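PDB 3CZP: Polyphosphate:AMP phosphotransferase from Pseudomonas aeruginosa PAO1, which transfers phosphate from inorganic polyphosphate to AMP, giving ADP in a magnesium-dependent reaction, and also acts less efficiently on GMP. Local coordinates for residues E420-R425 / E438-R443; L469-D474 / R479-R484; R201-S204 / P209-V212; I291-F296 / A492-D497. One frame throughout, in Å; residues are numbered along the deposited sequence.

Contact 1 (E420-R425 / E438-R443); sequences ERFKER and EDWRNR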
# COMPACT_ATOMS: atom_id res chain seq x y z
N GLU A 420 4.47 -40.39 -6.87
CA GLU A 420 4.57 -40.95 -5.52
C GLU A 420 4.07 -39.93 -4.53
O GLU A 420 3.34 -40.25 -3.59
CB GLU A 420 6.02 -41.24 -5.15
CG GLU A 420 6.62 -42.49 -5.79
CD GLU A 420 8.13 -42.60 -5.51
OE1 GLU A 420 8.77 -41.59 -5.10
OE2 GLU A 420 8.68 -43.67 -5.70
N ARG A 421 4.47 -38.68 -4.73
CA ARG A 421 4.08 -37.64 -3.80
C ARG A 421 2.60 -37.27 -3.98
O ARG A 421 1.92 -36.96 -3.01
CB ARG A 421 5.03 -36.44 -3.93
CG ARG A 421 6.50 -36.81 -3.55
CD ARG A 421 7.39 -35.57 -3.32
NE ARG A 421 8.75 -35.93 -2.93
CZ ARG A 421 9.77 -35.08 -2.90
NH1 ARG A 421 9.59 -33.80 -3.19
NH2 ARG A 421 10.96 -35.47 -2.52
N PHE A 422 2.08 -37.37 -5.21
CA PHE A 422 0.67 -37.09 -5.49
C PHE A 422 -0.21 -38.16 -4.86
O PHE A 422 -1.30 -37.86 -4.39
CB PHE A 422 0.40 -36.98 -6.99
CG PHE A 422 0.75 -35.63 -7.61
CD1 PHE A 422 1.55 -34.70 -6.95
CD2 PHE A 422 0.29 -35.32 -8.89
CE1 PHE A 422 1.86 -33.47 -7.56
CE2 PHE A 422 0.60 -34.11 -9.49
CZ PHE A 422 1.38 -33.18 -8.82
N LYS A 423 0.27 -39.39 -4.84
CA LYS A 423 -0.44 -40.48 -4.17
C LYS A 423 -0.34 -40.35 -2.64
O LYS A 423 -1.35 -40.45 -1.96
CB LYS A 423 0.03 -41.85 -4.68
CG LYS A 423 -0.18 -42.01 -6.18
CD LYS A 423 -0.03 -43.44 -6.65
CE LYS A 423 1.42 -43.89 -6.74
NZ LYS A 423 1.44 -45.37 -7.18
N GLU A 424 0.86 -40.06 -2.11
CA GLU A 424 1.01 -39.93 -0.65
C GLU A 424 0.12 -38.82 -0.09
O GLU A 424 -0.47 -38.98 0.98
CB GLU A 424 2.47 -39.69 -0.25
CG GLU A 424 2.75 -39.77 1.27
CD GLU A 424 2.17 -41.04 1.95
OE1 GLU A 424 2.32 -42.17 1.42
OE2 GLU A 424 1.54 -40.90 3.03
N ARG A 425 0.03 -37.70 -0.80
CA ARG A 425 -0.86 -36.60 -0.41
C ARG A 425 -2.31 -37.07 -0.21
O ARG A 425 -2.92 -36.84 0.84
CB ARG A 425 -0.81 -35.48 -1.45
CG ARG A 425 0.38 -34.53 -1.29
CD ARG A 425 0.40 -33.49 -2.42
NE ARG A 425 1.18 -32.28 -2.12
CZ ARG A 425 2.51 -32.22 -1.97
NH1 ARG A 425 3.27 -33.31 -2.05
NH2 ARG A 425 3.09 -31.07 -1.73
N GLU A 438 -6.29 -29.22 -11.44
CA GLU A 438 -5.36 -28.57 -12.38
C GLU A 438 -3.97 -29.21 -12.50
O GLU A 438 -3.41 -29.26 -13.60
CB GLU A 438 -5.20 -27.08 -12.04
CG GLU A 438 -4.56 -26.78 -10.67
CD GLU A 438 -3.94 -25.39 -10.59
OE1 GLU A 438 -4.50 -24.45 -11.20
OE2 GLU A 438 -2.90 -25.25 -9.92
N ASP A 439 -3.40 -29.69 -11.39
CA ASP A 439 -2.01 -30.18 -11.42
C ASP A 439 -1.88 -31.65 -11.86
O ASP A 439 -0.78 -32.20 -11.86
CB ASP A 439 -1.25 -29.88 -10.11
CG ASP A 439 -1.98 -30.37 -8.87
OD1 ASP A 439 -3.12 -29.93 -8.61
OD2 ASP A 439 -1.38 -31.16 -8.11
N TRP A 440 -3.00 -32.26 -12.25
CA TRP A 440 -2.98 -33.46 -13.11
C TRP A 440 -2.86 -33.08 -14.60
O TRP A 440 -2.32 -33.84 -15.39
CB TRP A 440 -4.23 -34.33 -12.90
CG TRP A 440 -4.13 -35.15 -11.67
CD1 TRP A 440 -4.82 -34.97 -10.50
CD2 TRP A 440 -3.25 -36.27 -11.45
NE1 TRP A 440 -4.44 -35.93 -9.58
CE2 TRP A 440 -3.48 -36.73 -10.14
CE3 TRP A 440 -2.30 -36.93 -12.25
CZ2 TRP A 440 -2.79 -37.83 -9.60
CZ3 TRP A 440 -1.61 -38.02 -11.71
CH2 TRP A 440 -1.86 -38.46 -10.40
N ARG A 441 -3.35 -31.89 -14.95
CA ARG A 441 -3.15 -31.33 -16.29
C ARG A 441 -1.71 -30.81 -16.47
O ARG A 441 -1.08 -31.15 -17.46
CB ARG A 441 -4.19 -30.22 -16.60
CG ARG A 441 -5.65 -30.70 -16.53
CD ARG A 441 -6.66 -29.56 -16.70
NE ARG A 441 -8.02 -29.97 -16.33
CZ ARG A 441 -9.13 -29.26 -16.56
NH1 ARG A 441 -10.31 -29.73 -16.18
NH2 ARG A 441 -9.08 -28.08 -17.19
N ASN A 442 -1.20 -30.02 -15.51
CA ASN A 442 0.21 -29.52 -15.55
C ASN A 442 1.27 -30.63 -15.69
O ASN A 442 2.35 -30.41 -16.24
CB ASN A 442 0.56 -28.69 -14.30
CG ASN A 442 -0.18 -27.35 -14.22
OD1 ASN A 442 -0.58 -26.77 -15.24
ND2 ASN A 442 -0.34 -26.83 -13.00
N ARG A 443 0.94 -31.81 -15.15
CA ARG A 443 1.81 -32.98 -15.22
C ARG A 443 1.93 -33.50 -16.66
O ARG A 443 2.98 -34.02 -17.05
CB ARG A 443 1.27 -34.05 -14.25
CG ARG A 443 1.89 -35.43 -14.40
CD ARG A 443 1.35 -36.41 -13.33
NE ARG A 443 2.01 -37.72 -13.43
CZ ARG A 443 3.26 -37.96 -13.04
NH1 ARG A 443 4.02 -37.00 -12.53
NH2 ARG A 443 3.77 -39.16 -13.19

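Contact 2 (L469-D474 / R479-R484); sequences LVEAND and RVKVLR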
# COMPACT_ATOMS: atom_id res chain seq x y z
N LEU A 469 19.97 -25.08 -8.71
CA LEU A 469 19.13 -26.19 -8.99
C LEU A 469 19.25 -27.18 -7.81
O LEU A 469 20.33 -27.68 -7.52
CB LEU A 469 19.51 -26.84 -10.36
CG LEU A 469 19.64 -25.88 -11.56
CD1 LEU A 469 20.30 -26.54 -12.77
CD2 LEU A 469 18.29 -25.20 -11.95
N VAL A 470 18.12 -27.43 -7.14
CA VAL A 470 18.11 -28.32 -5.99
C VAL A 470 17.57 -29.69 -6.42
O VAL A 470 16.49 -29.80 -6.94
CB VAL A 470 17.27 -27.72 -4.83
CG1 VAL A 470 17.33 -28.63 -3.59
CG2 VAL A 470 17.75 -26.28 -4.50
N GLU A 471 18.38 -30.72 -6.27
CA GLU A 471 17.98 -32.12 -6.56
C GLU A 471 17.06 -32.51 -5.42
O GLU A 471 17.50 -32.67 -4.28
CB GLU A 471 19.20 -33.04 -6.59
CG GLU A 471 20.25 -32.77 -7.67
CD GLU A 471 21.22 -31.62 -7.33
OE1 GLU A 471 21.04 -30.91 -6.31
OE2 GLU A 471 22.15 -31.44 -8.12
N ALA A 472 15.76 -32.59 -5.69
CA ALA A 472 14.75 -32.55 -4.62
C ALA A 472 13.96 -33.84 -4.41
O ALA A 472 13.10 -33.90 -3.54
CB ALA A 472 13.79 -31.36 -4.87
N ASN A 473 14.32 -34.90 -5.14
CA ASN A 473 13.69 -36.20 -4.94
C ASN A 473 13.77 -36.70 -3.47
O ASN A 473 12.89 -37.42 -3.03
CB ASN A 473 14.34 -37.28 -5.83
CG ASN A 473 13.78 -37.32 -7.25
OD1 ASN A 473 13.01 -36.47 -7.63
ND2 ASN A 473 14.20 -38.35 -8.04
N ASP A 474 14.88 -36.36 -2.80
CA ASP A 474 15.11 -36.65 -1.39
C ASP A 474 14.97 -35.35 -0.64
O ASP A 474 15.80 -34.44 -0.78
CB ASP A 474 16.53 -37.23 -1.14
CG ASP A 474 16.77 -37.56 0.34
OD1 ASP A 474 15.99 -38.34 0.90
OD2 ASP A 474 17.71 -37.03 0.96
N ARG A 479 16.49 -30.03 1.63
CA ARG A 479 16.44 -29.06 2.73
C ARG A 479 17.79 -28.49 3.14
O ARG A 479 17.94 -27.27 3.34
CB ARG A 479 15.72 -29.63 3.94
CG ARG A 479 14.20 -29.85 3.75
CD ARG A 479 13.72 -30.86 4.77
NE ARG A 479 12.30 -31.18 4.57
CZ ARG A 479 11.66 -32.14 5.24
NH1 ARG A 479 12.28 -32.83 6.18
NH2 ARG A 479 10.37 -32.39 5.00
N VAL A 480 18.78 -29.36 3.30
CA VAL A 480 20.11 -28.95 3.74
C VAL A 480 20.79 -28.10 2.68
O VAL A 480 21.40 -27.10 2.98
CB VAL A 480 20.98 -30.19 4.14
CG1 VAL A 480 22.38 -29.76 4.48
CG2 VAL A 480 20.27 -30.94 5.31
N LYS A 481 20.65 -28.48 1.43
CA LYS A 481 21.20 -27.71 0.31
C LYS A 481 20.62 -26.26 0.25
O LYS A 481 21.36 -25.29 0.05
CB LYS A 481 20.97 -28.47 -0.99
CG LYS A 481 21.43 -27.74 -2.21
CD LYS A 481 21.49 -28.63 -3.42
CE LYS A 481 22.22 -27.92 -4.60
NZ LYS A 481 22.73 -28.88 -5.62
N VAL A 482 19.32 -26.12 0.50
CA VAL A 482 18.67 -24.81 0.52
C VAL A 482 19.29 -23.95 1.61
O VAL A 482 19.71 -22.81 1.37
CB VAL A 482 17.10 -24.95 0.72
CG1 VAL A 482 16.51 -23.64 1.15
CG2 VAL A 482 16.41 -25.46 -0.58
N LEU A 483 19.36 -24.51 2.81
CA LEU A 483 19.93 -23.78 3.94
C LEU A 483 21.40 -23.46 3.64
O LEU A 483 21.81 -22.31 3.76
CB LEU A 483 19.80 -24.57 5.24
CG LEU A 483 18.51 -24.40 6.06
CD1 LEU A 483 18.26 -25.67 6.83
CD2 LEU A 483 18.60 -23.22 7.01
N ARG A 484 22.17 -24.45 3.20
CA ARG A 484 23.61 -24.20 2.97
C ARG A 484 23.86 -23.09 1.94
O ARG A 484 24.78 -22.30 2.10
CB ARG A 484 24.28 -25.44 2.50
CG ARG A 484 25.79 -25.38 2.53
CD ARG A 484 26.36 -26.71 2.10
NE ARG A 484 26.31 -27.75 3.13
CZ ARG A 484 25.66 -28.92 3.04
NH1 ARG A 484 25.75 -29.79 4.03
NH2 ARG A 484 24.88 -29.20 1.99

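Contact 3 (R201-S204 / P209-V212); sequences RRTS and PWYV. With ACT (acetate ion), chain E.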
# COMPACT_ATOMS: atom_id res chain seq x y z
N ARG A 201 19.25 13.20 -25.04
CA ARG A 201 19.58 12.46 -26.24
C ARG A 201 19.40 10.96 -26.06
O ARG A 201 18.90 10.24 -26.96
CB ARG A 201 21.02 12.82 -26.66
CG ARG A 201 21.69 11.92 -27.72
CD ARG A 201 21.03 12.05 -29.12
NE ARG A 201 21.69 11.13 -30.04
CZ ARG A 201 22.74 11.43 -30.78
NH1 ARG A 201 23.27 10.49 -31.57
NH2 ARG A 201 23.27 12.67 -30.70
N ARG A 202 19.84 10.46 -24.91
CA ARG A 202 19.87 9.04 -24.64
C ARG A 202 18.51 8.42 -24.26
O ARG A 202 18.30 7.22 -24.39
CB ARG A 202 20.93 8.74 -23.56
CG ARG A 202 22.30 9.19 -23.99
CD ARG A 202 23.41 8.70 -23.12
NE ARG A 202 24.70 9.23 -23.55
CZ ARG A 202 25.85 8.96 -22.95
NH1 ARG A 202 26.97 9.51 -23.41
NH2 ARG A 202 25.89 8.15 -21.90
N THR A 203 17.60 9.25 -23.78
CA THR A 203 16.34 8.77 -23.24
C THR A 203 15.13 9.26 -24.00
O THR A 203 13.99 8.97 -23.61
CB THR A 203 16.20 9.13 -21.75
OG1 THR A 203 16.22 10.55 -21.63
CG2 THR A 203 17.35 8.46 -20.93
N SER A 204 15.35 10.00 -25.06
CA SER A 204 14.26 10.36 -25.95
C SER A 204 14.06 9.23 -26.96
O SER A 204 14.90 8.98 -27.76
CB SER A 204 14.53 11.68 -26.67
OG SER A 204 13.27 12.20 -27.11
N PRO A 209 9.06 10.19 -26.08
CA PRO A 209 9.89 11.32 -26.47
C PRO A 209 10.11 12.31 -25.33
O PRO A 209 9.28 12.41 -24.43
CB PRO A 209 9.07 11.99 -27.56
CG PRO A 209 8.01 11.03 -27.92
CD PRO A 209 7.74 10.25 -26.73
N TRP A 210 11.19 13.08 -25.41
CA TRP A 210 11.31 14.28 -24.58
C TRP A 210 10.72 15.42 -25.39
O TRP A 210 11.03 15.57 -26.60
CB TRP A 210 12.78 14.61 -24.26
CG TRP A 210 13.26 13.98 -23.05
CD1 TRP A 210 14.00 12.84 -22.96
CD2 TRP A 210 13.04 14.42 -21.72
NE1 TRP A 210 14.28 12.56 -21.65
CE2 TRP A 210 13.71 13.53 -20.86
CE3 TRP A 210 12.35 15.51 -21.16
CZ2 TRP A 210 13.68 13.66 -19.49
CZ3 TRP A 210 12.35 15.65 -19.77
CH2 TRP A 210 12.98 14.73 -18.96
N TYR A 211 9.98 16.29 -24.72
CA TYR A 211 9.45 17.50 -25.39
C TYR A 211 10.10 18.69 -24.69
O TYR A 211 9.89 18.90 -23.51
CB TYR A 211 7.94 17.52 -25.26
CG TYR A 211 7.21 16.35 -25.93
CD1 TYR A 211 7.01 16.34 -27.27
CD2 TYR A 211 6.76 15.27 -25.19
CE1 TYR A 211 6.37 15.29 -27.90
CE2 TYR A 211 6.09 14.23 -25.79
CZ TYR A 211 5.92 14.26 -27.16
OH TYR A 211 5.23 13.22 -27.82
N VAL A 212 10.92 19.45 -25.44
CA VAL A 212 11.58 20.64 -24.93
C VAL A 212 10.68 21.84 -25.23
O VAL A 212 10.39 22.16 -26.39
CB VAL A 212 12.99 20.83 -25.53
CG1 VAL A 212 13.63 22.12 -24.97
CG2 VAL A 212 13.87 19.58 -25.27
C ACT E . 3.96 9.78 -26.47
O ACT E . 3.58 10.94 -26.75
OXT ACT E . 4.44 9.67 -25.32
CH3 ACT E . 3.89 8.63 -27.44

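Contact 4 (I291-F296 / A492-D497); sequences IRDKRF and AAYKKD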
# COMPACT_ATOMS: atom_id res chain seq x y z
N ILE A 291 22.45 -14.04 10.36
CA ILE A 291 21.38 -13.04 10.41
C ILE A 291 21.57 -12.06 11.57
O ILE A 291 21.25 -10.87 11.45
CB ILE A 291 19.99 -13.70 10.50
CG1 ILE A 291 19.66 -14.44 9.22
CG2 ILE A 291 18.92 -12.67 10.77
CD1 ILE A 291 19.53 -13.61 8.08
N ARG A 292 22.14 -12.56 12.66
CA ARG A 292 22.31 -11.82 13.91
C ARG A 292 23.61 -11.02 13.83
O ARG A 292 23.79 -10.05 14.53
CB ARG A 292 22.26 -12.82 15.08
CG ARG A 292 22.76 -12.36 16.47
CD ARG A 292 23.11 -13.56 17.42
NE ARG A 292 22.01 -14.55 17.47
CZ ARG A 292 22.09 -15.87 17.19
NH1 ARG A 292 23.26 -16.44 16.88
NH2 ARG A 292 20.99 -16.63 17.24
N ASP A 293 24.50 -11.39 12.92
CA ASP A 293 25.80 -10.72 12.76
C ASP A 293 25.51 -9.24 12.45
O ASP A 293 24.61 -8.94 11.67
CB ASP A 293 26.58 -11.41 11.62
CG ASP A 293 28.05 -10.99 11.54
OD1 ASP A 293 28.36 -9.81 11.23
OD2 ASP A 293 28.90 -11.88 11.76
N LYS A 294 26.27 -8.34 13.06
CA LYS A 294 26.11 -6.89 12.82
C LYS A 294 26.19 -6.53 11.31
O LYS A 294 25.62 -5.53 10.86
CB LYS A 294 27.15 -6.08 13.64
CG LYS A 294 28.65 -6.44 13.37
CD LYS A 294 29.70 -5.37 13.90
CE LYS A 294 30.54 -5.89 15.09
NZ LYS A 294 31.89 -5.20 15.30
N ARG A 295 26.86 -7.35 10.51
CA ARG A 295 27.07 -7.03 9.09
C ARG A 295 25.79 -7.14 8.29
O ARG A 295 25.67 -6.55 7.22
CB ARG A 295 28.17 -7.92 8.50
CG ARG A 295 29.54 -7.54 9.12
CD ARG A 295 30.64 -8.44 8.69
NE ARG A 295 30.52 -9.78 9.26
CZ ARG A 295 31.38 -10.76 9.04
NH1 ARG A 295 32.44 -10.55 8.24
NH2 ARG A 295 31.18 -11.93 9.60
N PHE A 296 24.82 -7.88 8.81
CA PHE A 296 23.54 -7.98 8.15
C PHE A 296 22.76 -6.67 8.08
O PHE A 296 21.89 -6.53 7.24
CB PHE A 296 22.69 -9.05 8.83
CG PHE A 296 21.57 -9.54 7.96
CD1 PHE A 296 21.84 -10.20 6.76
CD2 PHE A 296 20.26 -9.38 8.33
CE1 PHE A 296 20.80 -10.66 5.95
CE2 PHE A 296 19.26 -9.80 7.49
CZ PHE A 296 19.55 -10.44 6.32
N ALA A 492 29.34 -14.85 1.60
CA ALA A 492 29.97 -14.29 0.42
C ALA A 492 29.84 -12.78 0.36
O ALA A 492 30.83 -12.07 0.03
CB ALA A 492 29.38 -14.90 -0.84
N ALA A 493 28.61 -12.30 0.58
CA ALA A 493 28.28 -10.91 0.71
C ALA A 493 29.16 -10.21 1.74
O ALA A 493 29.71 -9.15 1.48
CB ALA A 493 26.82 -10.76 1.12
N TYR A 494 29.30 -10.80 2.93
CA TYR A 494 30.17 -10.18 3.95
C TYR A 494 31.64 -10.07 3.50
O TYR A 494 32.35 -9.12 3.87
CB TYR A 494 30.13 -10.96 5.26
CG TYR A 494 28.79 -10.97 5.95
CD1 TYR A 494 27.76 -10.09 5.57
CD2 TYR A 494 28.55 -11.85 6.99
CE1 TYR A 494 26.54 -10.12 6.20
CE2 TYR A 494 27.34 -11.88 7.62
CZ TYR A 494 26.32 -11.02 7.22
OH TYR A 494 25.08 -11.06 7.85
N LYS A 495 32.08 -11.05 2.75
CA LYS A 495 33.46 -11.09 2.25
C LYS A 495 33.69 -10.02 1.18
O LYS A 495 34.83 -9.62 0.95
CB LYS A 495 33.78 -12.45 1.66
CG LYS A 495 34.06 -13.54 2.68
CD LYS A 495 34.18 -14.87 1.95
CE LYS A 495 34.28 -16.06 2.91
NZ LYS A 495 34.54 -17.34 2.18
N LYS A 496 32.61 -9.58 0.53
CA LYS A 496 32.64 -8.52 -0.46
C LYS A 496 32.60 -7.14 0.19
O LYS A 496 33.23 -6.23 -0.32
CB LYS A 496 31.49 -8.74 -1.45
CG LYS A 496 31.49 -7.85 -2.70
CD LYS A 496 30.28 -8.25 -3.61
CE LYS A 496 29.78 -7.15 -4.58
NZ LYS A 496 28.44 -7.53 -5.14
N ASP A 497 31.91 -7.01 1.30
CA ASP A 497 31.85 -5.77 2.00
C ASP A 497 33.20 -5.38 2.54
O ASP A 497 34.02 -6.21 2.85
CB ASP A 497 30.93 -5.86 3.19
CG ASP A 497 29.56 -6.27 2.84
OD1 ASP A 497 29.13 -6.02 1.72
OD2 ASP A 497 28.92 -6.85 3.68

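Contact 1 (E420-R425 / E438-R443)
Phe422 on helix 415-427 and Trp440 in the loop that follows it are the residues whose backbones come nearest, yet their CA atoms stay 9.2 Å apart, so side chains have to bridge the gap. The loop lies between the two helices that follow strand 404-412 in the second PPK2 domain, consistent with the lid position of P-loop kinases. Phe422 does most of the bridging. Its CG lies anti to the carbonyl carbon (chi1 -81°), which sends the ring out from the helix toward the loop. One edge of that ring meets the indole in a T-shaped stack: the ring centroids are 5.4 Å apart, the planes are turned 79° to each other, and CD2 of Phe422 stands over one face of Trp440, offset toward the rim of the indole. The outer end of the phenyl ring, CE2 and CZ, runs up against Asp439. Here the carboxylate plane is steeply turned from the ring, and OD2 lies 3.5 Å from Phe422 CZ. The other carboxylate oxygen, OD1, is hydrogen-bonded to Thr436 OG1 just upstream, which ties the acid back into its own loop. No hydrogen bond crosses between the two segments. Asp439 O is buried here without a hydrogen-bond partner in the model; it sits at the edge of the phenyl ring, near the ring plane, 3.3 Å from Phe422 CE2.

Contact 2 (L469-D474 / R479-R484)
Leu469 enters the contact through its backbone: its side chain leaves on the side away from helix 475-496, while its carbonyl O takes a weak hydrogen bond of 3.3 Å from Lys481 NZ. The strand is the last of the parallel sheet in the second PPK2 domain, and the helix doubles back over it in an alpha/beta unit, the two short axes running nearly antiparallel at 152° and 8.6 Å apart. Val470, next along, points at the helix. With CG1 anti to the backbone N (chi1 -176°), its two methyls part company: CG1 rests 4.2 Å from Lys481 CD, and CG2 meets Val482 CG2 at the same spacing, so the valine touches both the aliphatic arm of the lysine and the apolar side of the helix. Glu471 reaches the same lysine by bending at chi2 (81°). Its OE1 receives Lys481 NZ at 2.7 Å on the syn lone pair, the side of the other oxygen, and the bond is a salt bridge. Past Ala472 and Asn473 the chain turns into the helix at Asp474, the N-cap, whose OD2 accepts from Phe477 N and also from Leu271 N. The extended Lys481 chain thus runs past the valine to its two acceptors. The ammonium group is held chiefly by the salt bridge, with the Leu469 carbonyl as a weak second acceptor, and the buried Glu471 carboxylate is likely to be stabilised as the anion by this close positive charge.

Contact 3 (R201-S204 / P209-V212)
Thr203 and Ser204, at the end of helix 186-203, each give a hydroxyl to Trp210 across the turn, and these two bonds make the close side of the contact. Trp210 NE1 donates to Thr203 OG1 at 2.8 Å, with the oxygen nearly in the indole plane and the bond somewhat bent at 148°. OG1 sits between the backbone N and the carbonyl carbon (chi1 62°), where it is also hydrogen-bonded to Val199 O one turn back; a carbonyl can only accept, so the threonine hydroxyl donates to the helix and receives from the indole. Straighter is the second bond, from Trp210 N to Ser204 OG, at 2.8 Å and 173°. The serine oxygen also packs 3.6 Å from Pro209 CA, while the edge of the indole runs beside the Ser204 backbone N. This is the helix-to-strand joint of a beta-alpha-beta crossover in the first PPK2 domain: strand 148-155 leads through helix 186-203 to strand 210-214, which lies parallel beside it. Trp210 also lies against Lys151 and Trp153 of that neighbouring strand and stacks edge-to-face with Tyr111. Away from the joint, things are looser. The CB of Pro209 leaves its backbone away from the helix, and CD of the same ring is 3.6 Å from OXT of an acetate ion, probably carried in from the crystallisation liquor. Tyr211, too, leaves the backbone on the far side, and its OH donates to the acetate O at 3.0 Å.

Contact 4 (I291-F296 / A492-D497)
Tyr494, near the end of helix 475-496, reaches across to Asp293, Arg295 and Phe296 in the turn that follows helix 273-292. Its CB lies 3.8 Å from Arg295 NH1, under the outer end of the guanidinium. Further out, CD2 of the ring sits over one guanidinium face, 3.6 Å from Arg295 NE, with the two planes inclined by 27°. Along the CD1-CE1 edge of the same tyrosine face, Arg295 CB stands over the ring in a CH-pi contact, 3.7 Å from the ring centroid. On the CD2 side, CE2 passes CB and CG of Asp293. The hydroxyl ends the reach against Phe296, with OH 3.3 Å from Phe296 CB; its hydrogen bond goes to Leu290 O, the carbonyl near the end of helix 273-292. Asp293, gripped side-on, fixes the rotation of the guanidinium over the tyrosine: NE donates to OD1 at 2.9 Å and NH2 to OD2 at 3.1 Å, both acceptors met from above the carboxylate plane. OD1 takes a further bond on its anti lone pair from the backbone N of Arg295. That last bond closes an Asx turn, here placed right after helix 273-292, so the C-terminal helix of this alpha/beta P-loop-type domain is packed by one tyrosine onto the turn leading to the domain's first strand, 300-307.

In the fold
Contacts 1, 2 and 4 belong to the second PPK2 domain, contact 3 to the first, its centre 41 to 53 Å from theirs. Contacts 2 and 4 share helix 475-496: the earlier turns lie on the sheet edge, buried, with an ion pair beside a valine-valine contact, whereas the last turns meet a partly exposed turn through a tyrosine face. Contact 1, also buried but without polar bonds between its segments, joins contact 2 through Arg421, whose NH2 reaches Ala472 O at 2.8 Å. Contacts 2 and 3 both involve the last strand of their sheets, one at its exit into a helix, the other, partly buried like contact 4, at its entry from one, where hydroxyls rather than charges make the join.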